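Local coordinates for possible protein of nuclear scaffold (Encephalitozoon cuniculi, PDB 3KAE) that probably serves as the Cdc27 (APC3) subunit of the anaphase-promoting complex, with an N-terminal tetratricopeptide-repeat domain that pairs into a homodimer, at residues Tyr15-Tyr18 and Glu19-Ile22; Val42-Asn46 and Gly47-Arg51; Ile211-Ala214 and Ala215-Tyr218. One frame throughout, in Å; residues are numbered along the deposited sequence.

Contact 1: residues Tyr15-Tyr18 and Glu19-Ile22; sequences YRDY and ETAI
The flat carboxylate of D17 and the hydroxyl of T20 show how a short loop hands over to a new helix. T20 OG1 donates to D17 OD2 over 2.6 Å, meeting it on the syn side but 33° out of the carboxylate plane. The other oxygen, D17 OD1, takes a weak, long bond from T20 N at 3.4 Å, so the two ends of the carboxylate are tied to one residue. Two more flat groups lie on the loop side. The Y18 ring carries R16 CA over one face, displaced toward the rim, while its hydroxyl sits at the edge of the R16 guanidinium and nearly in its plane. R16 NH1 donates to Y18 OH there at 2.9 Å.

D17 reaches forward because its CG stands opposite the backbone N (chi1 177°), which swings the carboxylate over the first turn. T20 turns its hydroxyl to the same spot, and OG1 is gripped a second time by F147 N of the second subunit, a donor that leaves the threonine proton for D17. One turn into the helix, I22 N bonds to Y18 O at 2.7 Å, and the CG1 branch of I22 rests against that same oxygen at 3.2 Å.

R16, with positive phi, closes a Schellman motif at the end of helix 5-14, and D17 immediately becomes the N-cap of helix 18-31. Such a tight exchange of one helix end for the next start is in keeping with the helix-turn-helix architecture of tetratricopeptide repeats.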
loop_
_atom_site.group_PDB
_atom_site.type_symbol
_atom_site.label_atom_id
_atom_site.label_comp_id
_atom_site.label_asym_id
_atom_site.label_seq_id
_atom_site.Cartn_x
_atom_site.Cartn_y
_atom_site.Cartn_z
ATOM N N TYR C 15 -5.264 9.144 -0.122
ATOM C CA TYR C 15 -6.378 8.841 -1.034
ATOM C C TYR C 15 -6.046 7.703 -1.991
ATOM O O TYR C 15 -6.855 7.320 -2.838
ATOM C CB TYR C 15 -6.841 10.098 -1.793
ATOM C CG TYR C 15 -7.721 11.009 -0.952
ATOM C CD1 TYR C 15 -7.164 11.974 -0.128
ATOM C CD2 TYR C 15 -9.113 10.885 -0.971
ATOM C CE1 TYR C 15 -7.960 12.805 0.648
ATOM C CE2 TYR C 15 -9.922 11.703 -0.191
ATOM C CZ TYR C 15 -9.336 12.659 0.616
ATOM O OH TYR C 15 -10.124 13.475 1.390
ATOM N N ARG C 16 -4.852 7.149 -1.849
ATOM C CA ARG C 16 -4.440 6.016 -2.662
ATOM C C ARG C 16 -4.369 6.456 -4.107
ATOM O O ARG C 16 -4.446 5.644 -5.037
ATOM C CB ARG C 16 -5.368 4.793 -2.476
ATOM C CG ARG C 16 -5.625 4.415 -1.006
ATOM C CD ARG C 16 -4.334 4.033 -0.249
ATOM N NE ARG C 16 -4.470 4.323 1.167
ATOM C CZ ARG C 16 -3.450 4.435 2.009
ATOM N NH1 ARG C 16 -2.216 4.268 1.565
ATOM N NH2 ARG C 16 -3.666 4.720 3.288
ATOM N N ASP C 17 -4.209 7.761 -4.288
ATOM C CA ASP C 17 -3.947 8.334 -5.604
ATOM C C ASP C 17 -2.425 8.405 -5.815
ATOM O O ASP C 17 -1.795 9.464 -5.633
ATOM C CB ASP C 17 -4.556 9.733 -5.726
ATOM C CG ASP C 17 -4.248 10.387 -7.069
ATOM O OD1 ASP C 17 -3.716 9.701 -7.980
ATOM O OD2 ASP C 17 -4.526 11.596 -7.212
ATOM N N TYR C 18 -1.847 7.271 -6.192
ATOM C CA TYR C 18 -0.402 7.097 -6.168
ATOM C C TYR C 18 0.260 7.749 -7.382
ATOM O O TYR C 18 1.336 8.319 -7.252
ATOM C CB TYR C 18 -0.032 5.601 -6.054
ATOM C CG TYR C 18 -0.401 4.944 -4.708
ATOM C CD1 TYR C 18 -0.225 5.632 -3.507
ATOM C CD2 TYR C 18 -0.893 3.622 -4.645
ATOM C CE1 TYR C 18 -0.536 5.055 -2.289
ATOM C CE2 TYR C 18 -1.221 3.025 -3.407
ATOM C CZ TYR C 18 -1.025 3.753 -2.240
ATOM O OH TYR C 18 -1.319 3.213 -1.013
ATOM N N GLU C 19 -0.380 7.671 -8.549
ATOM C CA GLU C 19 0.121 8.364 -9.756
ATOM C C GLU C 19 0.396 9.847 -9.488
ATOM O O GLU C 19 1.458 10.379 -9.808
ATOM C CB GLU C 19 -0.848 8.212 -10.924
ATOM C CG GLU C 19 -1.065 6.755 -11.385
ATOM C CD GLU C 19 0.230 6.055 -11.751
ATOM O OE1 GLU C 19 1.265 6.737 -11.868
ATOM O OE2 GLU C 19 0.219 4.819 -11.926
ATOM N N THR C 20 -0.539 10.520 -8.849
ATOM C CA THR C 20 -0.303 11.907 -8.479
ATOM C C THR C 20 0.898 12.040 -7.554
ATOM O O THR C 20 1.722 12.927 -7.722
ATOM C CB THR C 20 -1.537 12.511 -7.813
ATOM O OG1 THR C 20 -2.617 12.475 -8.742
ATOM C CG2 THR C 20 -1.283 13.919 -7.378
ATOM N N ALA C 21 1.003 11.152 -6.578
ATOM C CA ALA C 21 2.083 11.221 -5.598
ATOM C C ALA C 21 3.434 10.969 -6.237
ATOM O O ALA C 21 4.426 11.581 -5.868
ATOM C CB ALA C 21 1.829 10.201 -4.460
ATOM N N ILE C 22 3.473 10.014 -7.155
ATOM C CA ILE C 22 4.675 9.717 -7.900
ATOM C C ILE C 22 5.059 10.962 -8.761
ATOM O O ILE C 22 6.210 11.413 -8.765
ATOM C CB ILE C 22 4.466 8.449 -8.749
ATOM C CG1 ILE C 22 4.323 7.218 -7.823
ATOM C CG2 ILE C 22 5.621 8.251 -9.713
ATOM C CD1 ILE C 22 3.835 5.954 -8.512
#

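Contact 2: residues Val42-Asn46 and Gly47-Arg51; sequences VLYLN and GEYTR
Y49 turns an edge toward the face of Y44 across a Schellman motif that ends helix 36-45. The pair is an offset edge-to-face stack, with centroids 5.2 Å apart and planes inclined at 63°. The CD1–CE1 side of each ring makes the approach, Y44 CE1 coming to 3.5 Å from Y49 CE1. Y44 has CG opposite its own N (chi1 175°), a setting from which the far end of the ring comes back to meet Y49. A water joins Y49 OH to Y44 O, its bond to the carbonyl being weak. K74 of helix 62-74 touches both tyrosines, and Y67 adds a second edge-to-face partner for Y44.

G47, with positive phi, is the C-prime residue and supplies the turn itself. E48 N donates to L43 O at 2.9 Å and G47 N to Y44 O at 2.8 Å. The two bonds take up carbonyls of the last helical turn while the chain reverses.

The aliphatic and charged groups are arranged about L43. Its side chain and that of R51 cross at about a right angle: L43 CG lies against R51 CB, and L43 CD1 sits 4.0 Å above the guanidinium, over its centre. E48 stretches out beyond CG, side by side with N46 and pointing the same way. E48 OE2 forms a salt bridge with R51 NH1 at 2.8 Å, met on the syn side of the carboxylate, and a bend at chi3 brings the arginine there. The contact closes over the second ring, where G47 O stands 3.4 Å above one face of Y49, displaced toward its rim.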
loop_
_atom_site.group_PDB
_atom_site.type_symbol
_atom_site.label_atom_id
_atom_site.label_comp_id
_atom_site.label_asym_id
_atom_site.label_seq_id
_atom_site.Cartn_x
_atom_site.Cartn_y
_atom_site.Cartn_z
ATOM N N VAL C 42 6.403 5.703 -2.394
ATOM C CA VAL C 42 5.188 5.826 -3.182
ATOM C C VAL C 42 5.216 4.873 -4.370
ATOM O O VAL C 42 4.198 4.290 -4.749
ATOM C CB VAL C 42 4.944 7.286 -3.603
ATOM C CG1 VAL C 42 3.736 7.383 -4.512
ATOM C CG2 VAL C 42 4.757 8.161 -2.373
ATOM N N LEU C 43 6.398 4.669 -4.926
ATOM C CA LEU C 43 6.558 3.712 -6.020
ATOM C C LEU C 43 6.298 2.285 -5.501
ATOM O O LEU C 43 5.669 1.459 -6.181
ATOM C CB LEU C 43 7.979 3.824 -6.581
ATOM C CG LEU C 43 8.290 4.037 -8.072
ATOM C CD1 LEU C 43 7.186 4.729 -8.830
ATOM C CD2 LEU C 43 9.594 4.833 -8.222
ATOM N N TYR C 44 6.799 1.994 -4.299
ATOM C CA TYR C 44 6.570 0.686 -3.682
ATOM C C TYR C 44 5.065 0.508 -3.489
ATOM O O TYR C 44 4.489 -0.486 -3.922
ATOM C CB TYR C 44 7.314 0.542 -2.345
ATOM C CG TYR C 44 6.975 -0.758 -1.639
ATOM C CD1 TYR C 44 7.693 -1.925 -1.901
ATOM C CD2 TYR C 44 5.904 -0.833 -0.751
ATOM C CE1 TYR C 44 7.375 -3.117 -1.285
ATOM C CE2 TYR C 44 5.591 -2.025 -0.114
ATOM C CZ TYR C 44 6.327 -3.160 -0.390
ATOM O OH TYR C 44 6.007 -4.345 0.210
ATOM N N LEU C 45 4.426 1.502 -2.885
ATOM C CA LEU C 45 2.993 1.435 -2.639
ATOM C C LEU C 45 2.193 1.207 -3.911
ATOM O O LEU C 45 1.126 0.596 -3.878
ATOM C CB LEU C 45 2.499 2.684 -1.919
ATOM C CG LEU C 45 3.008 2.837 -0.483
ATOM C CD1 LEU C 45 2.692 4.242 0.055
ATOM C CD2 LEU C 45 2.429 1.730 0.437
ATOM N N ASN C 46 2.712 1.688 -5.037
ATOM C CA ASN C 46 1.988 1.577 -6.294
ATOM C C ASN C 46 2.288 0.266 -6.993
ATOM O O ASN C 46 1.877 0.046 -8.134
ATOM C CB ASN C 46 2.290 2.769 -7.206
ATOM C CG ASN C 46 1.322 2.871 -8.362
ATOM O OD1 ASN C 46 1.712 3.145 -9.508
ATOM N ND2 ASN C 46 0.045 2.641 -8.076
ATOM N N GLY C 47 3.026 -0.602 -6.305
ATOM C CA GLY C 47 3.357 -1.921 -6.819
ATOM C C GLY C 47 4.514 -1.940 -7.801
ATOM O O GLY C 47 4.697 -2.930 -8.507
ATOM N N GLU C 48 5.305 -0.862 -7.839
ATOM C CA GLU C 48 6.390 -0.746 -8.819
ATOM C C GLU C 48 7.767 -0.948 -8.204
ATOM O O GLU C 48 8.515 0.007 -7.970
ATOM C CB GLU C 48 6.326 0.602 -9.554
ATOM C CG GLU C 48 5.009 0.843 -10.259
ATOM C CD GLU C 48 5.004 2.125 -11.068
ATOM O OE1 GLU C 48 4.338 3.108 -10.651
ATOM O OE2 GLU C 48 5.682 2.154 -12.117
ATOM N N TYR C 49 8.111 -2.209 -7.988
ATOM C CA TYR C 49 9.299 -2.565 -7.223
ATOM C C TYR C 49 10.609 -2.329 -7.978
ATOM O O TYR C 49 11.578 -1.807 -7.412
ATOM C CB TYR C 49 9.164 -4.012 -6.703
ATOM C CG TYR C 49 7.783 -4.267 -6.142
ATOM C CD1 TYR C 49 7.354 -3.608 -4.997
ATOM C CD2 TYR C 49 6.893 -5.114 -6.777
ATOM C CE1 TYR C 49 6.103 -3.793 -4.497
ATOM C CE2 TYR C 49 5.622 -5.315 -6.271
ATOM C CZ TYR C 49 5.235 -4.657 -5.126
ATOM O OH TYR C 49 3.969 -4.830 -4.604
ATOM N N THR C 50 10.637 -2.694 -9.255
ATOM C CA THR C 50 11.840 -2.489 -10.056
ATOM C C THR C 50 12.155 -1.003 -10.194
ATOM O O THR C 50 13.321 -0.605 -10.134
ATOM C CB THR C 50 11.711 -3.123 -11.437
ATOM O OG1 THR C 50 11.209 -4.457 -11.300
ATOM C CG2 THR C 50 13.064 -3.153 -12.137
ATOM N N ARG C 51 11.118 -0.182 -10.361
ATOM C CA ARG C 51 11.316 1.258 -10.447
ATOM C C ARG C 51 11.778 1.831 -9.112
ATOM O O ARG C 51 12.652 2.707 -9.067
ATOM C CB ARG C 51 10.035 1.964 -10.925
ATOM C CG ARG C 51 9.773 1.804 -12.412
ATOM C CD ARG C 51 8.598 2.637 -12.873
ATOM N NE ARG C 51 8.847 4.068 -12.741
ATOM C CZ ARG C 51 7.894 4.999 -12.737
ATOM N NH1 ARG C 51 6.611 4.658 -12.851
ATOM N NH2 ARG C 51 8.225 6.274 -12.601
HETATM O O HOH W 1 2.547 -2.872 -2.666
#

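Contact 3: residues Ile211-Ala214 and Ala215-Tyr218; sequences ISNA and ARRY
N213 and R216, one helical turn apart, lie side by side with their polar ends pointing the same way. The amide and guanidinium planes are only 24° from parallel, so the two groups are layered, with N213 OD1 over one face of the guanidinium and 3.0 Å from R216 NH1. The angle rules out a hydrogen bond here. R216 folds into position through a bend at chi3 (64°), which lays the group back over N213 CA; a crystal neighbour also touches R216 and may influence this pose. The amide has its bonds elsewhere: ND2 donates to E151, and OD1 is hydrogen-bonded to a glycerol that probably came from the crystallisation liquor.

The backbone bonds are those of an uninterrupted alpha-helix. A215 N reaches I211 O at 2.9 Å and R217 N reaches N213 O at 3.0 Å. R216 N is shared, with a bond to S212 O at 3.2 Å and a weak one to N213 O. Y218 N completes the set on A214 O.

The one apolar touch between the two segments is A214 CB to Y218 CE2, at 4.3 Å. The tyrosine ring also passes close to the carbonyl, its CD2 being 3.1 Å from A214 O. F187 of helix 176-190 meets that ring edge-to-face, while A215 turns to C230 and F231 of helix 224-237. Buried I211, A214, A215 and Y218 face neighbouring helices, while S212, N213, R216 and R217 are partly exposed, the pattern of an amphipathic helix layered among others, as in tetratricopeptide-repeat arrays.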
loop_
_atom_site.group_PDB
_atom_site.type_symbol
_atom_site.label_atom_id
_atom_site.label_comp_id
_atom_site.label_asym_id
_atom_site.label_seq_id
_atom_site.Cartn_x
_atom_site.Cartn_y
_atom_site.Cartn_z
ATOM N N ILE C 211 -9.072 -21.435 15.318
ATOM C CA ILE C 211 -9.732 -22.601 14.759
ATOM C C ILE C 211 -9.020 -23.143 13.515
ATOM O O ILE C 211 -8.977 -24.359 13.304
ATOM C CB ILE C 211 -11.207 -22.310 14.433
ATOM C CG1 ILE C 211 -11.917 -21.701 15.648
ATOM C CG2 ILE C 211 -11.913 -23.573 13.959
ATOM C CD1 ILE C 211 -11.649 -22.410 16.915
ATOM N N SER C 212 -8.485 -22.249 12.681
ATOM C CA SER C 212 -7.729 -22.679 11.502
ATOM C C SER C 212 -6.496 -23.479 11.948
ATOM O O SER C 212 -6.207 -24.566 11.439
ATOM C CB SER C 212 -7.311 -21.479 10.629
ATOM O OG SER C 212 -8.445 -20.888 10.021
ATOM N N ASN C 213 -5.760 -22.943 12.906
ATOM C CA ASN C 213 -4.602 -23.638 13.378
ATOM C C ASN C 213 -5.049 -24.969 14.030
ATOM O O ASN C 213 -4.408 -26.008 13.850
ATOM C CB ASN C 213 -3.806 -22.756 14.327
ATOM C CG ASN C 213 -3.016 -21.675 13.591
ATOM O OD1 ASN C 213 -2.728 -21.808 12.403
ATOM N ND2 ASN C 213 -2.662 -20.611 14.295
ATOM N N ALA C 214 -6.170 -24.936 14.752
ATOM C CA ALA C 214 -6.730 -26.145 15.368
ATOM C C ALA C 214 -6.923 -27.237 14.326
ATOM O O ALA C 214 -6.475 -28.368 14.515
ATOM C CB ALA C 214 -8.073 -25.849 16.091
ATOM N N ALA C 215 -7.588 -26.888 13.228
ATOM C CA ALA C 215 -7.878 -27.831 12.157
ATOM C C ALA C 215 -6.598 -28.483 11.636
ATOM O O ALA C 215 -6.587 -29.659 11.276
ATOM C CB ALA C 215 -8.624 -27.131 11.039
ATOM N N ARG C 216 -5.519 -27.712 11.624
ATOM C CA ARG C 216 -4.244 -28.157 11.088
ATOM C C ARG C 216 -3.622 -29.157 12.046
ATOM O O ARG C 216 -3.127 -30.209 11.644
ATOM C CB ARG C 216 -3.312 -26.951 10.901
ATOM C CG ARG C 216 -1.918 -27.285 10.418
ATOM C CD ARG C 216 -1.041 -26.060 10.533
ATOM N NE ARG C 216 -0.876 -25.660 11.926
ATOM C CZ ARG C 216 -0.578 -24.425 12.319
ATOM N NH1 ARG C 216 -0.424 -23.462 11.417
ATOM N NH2 ARG C 216 -0.438 -24.155 13.613
ATOM N N ARG C 217 -3.633 -28.812 13.326
ATOM C CA ARG C 217 -3.128 -29.714 14.347
ATOM C C ARG C 217 -3.868 -31.052 14.316
ATOM O O ARG C 217 -3.255 -32.124 14.397
ATOM C CB ARG C 217 -3.285 -29.092 15.732
ATOM C CG ARG C 217 -2.828 -30.001 16.857
ATOM C CD ARG C 217 -1.365 -30.384 16.682
ATOM N NE ARG C 217 -0.856 -31.089 17.861
ATOM C CZ ARG C 217 0.187 -31.917 17.855
ATOM N NH1 ARG C 217 0.846 -32.158 16.728
ATOM N NH2 ARG C 217 0.576 -32.495 18.982
ATOM N N TYR C 218 -5.191 -30.984 14.218
ATOM C CA TYR C 218 -5.994 -32.188 14.128
ATOM C C TYR C 218 -5.559 -33.064 12.965
ATOM O O TYR C 218 -5.463 -34.279 13.102
ATOM C CB TYR C 218 -7.476 -31.847 13.991
ATOM C CG TYR C 218 -8.123 -31.432 15.285
ATOM C CD1 TYR C 218 -8.020 -32.230 16.415
ATOM C CD2 TYR C 218 -8.844 -30.251 15.378
ATOM C CE1 TYR C 218 -8.612 -31.861 17.611
ATOM C CE2 TYR C 218 -9.441 -29.866 16.565
ATOM C CZ TYR C 218 -9.329 -30.684 17.684
ATOM O OH TYR C 218 -9.919 -30.324 18.881
#

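Contacts 1 and 2 work at neighbouring chain reversals and touch each other: A21 and I22 of contact 1 pack on V42, and Y18 reaches L45. Both lie in the APC3/Cdc27 family region of the chain and both meet the second subunit. Contact 3 stands apart, about 41 Å from contact 1 and 36 Å from contact 2 between centres, on the opposite side of the chain's centre and touched by no other protein chain of the assembly. Contact 1 is buried; the other two are partly buried. The chemistry follows the position: side-chain capping where a helix begins, backbone capping with tyrosine stacking where one ends, and regular backbone bonding with a layered amide and guanidinium in mid-helix.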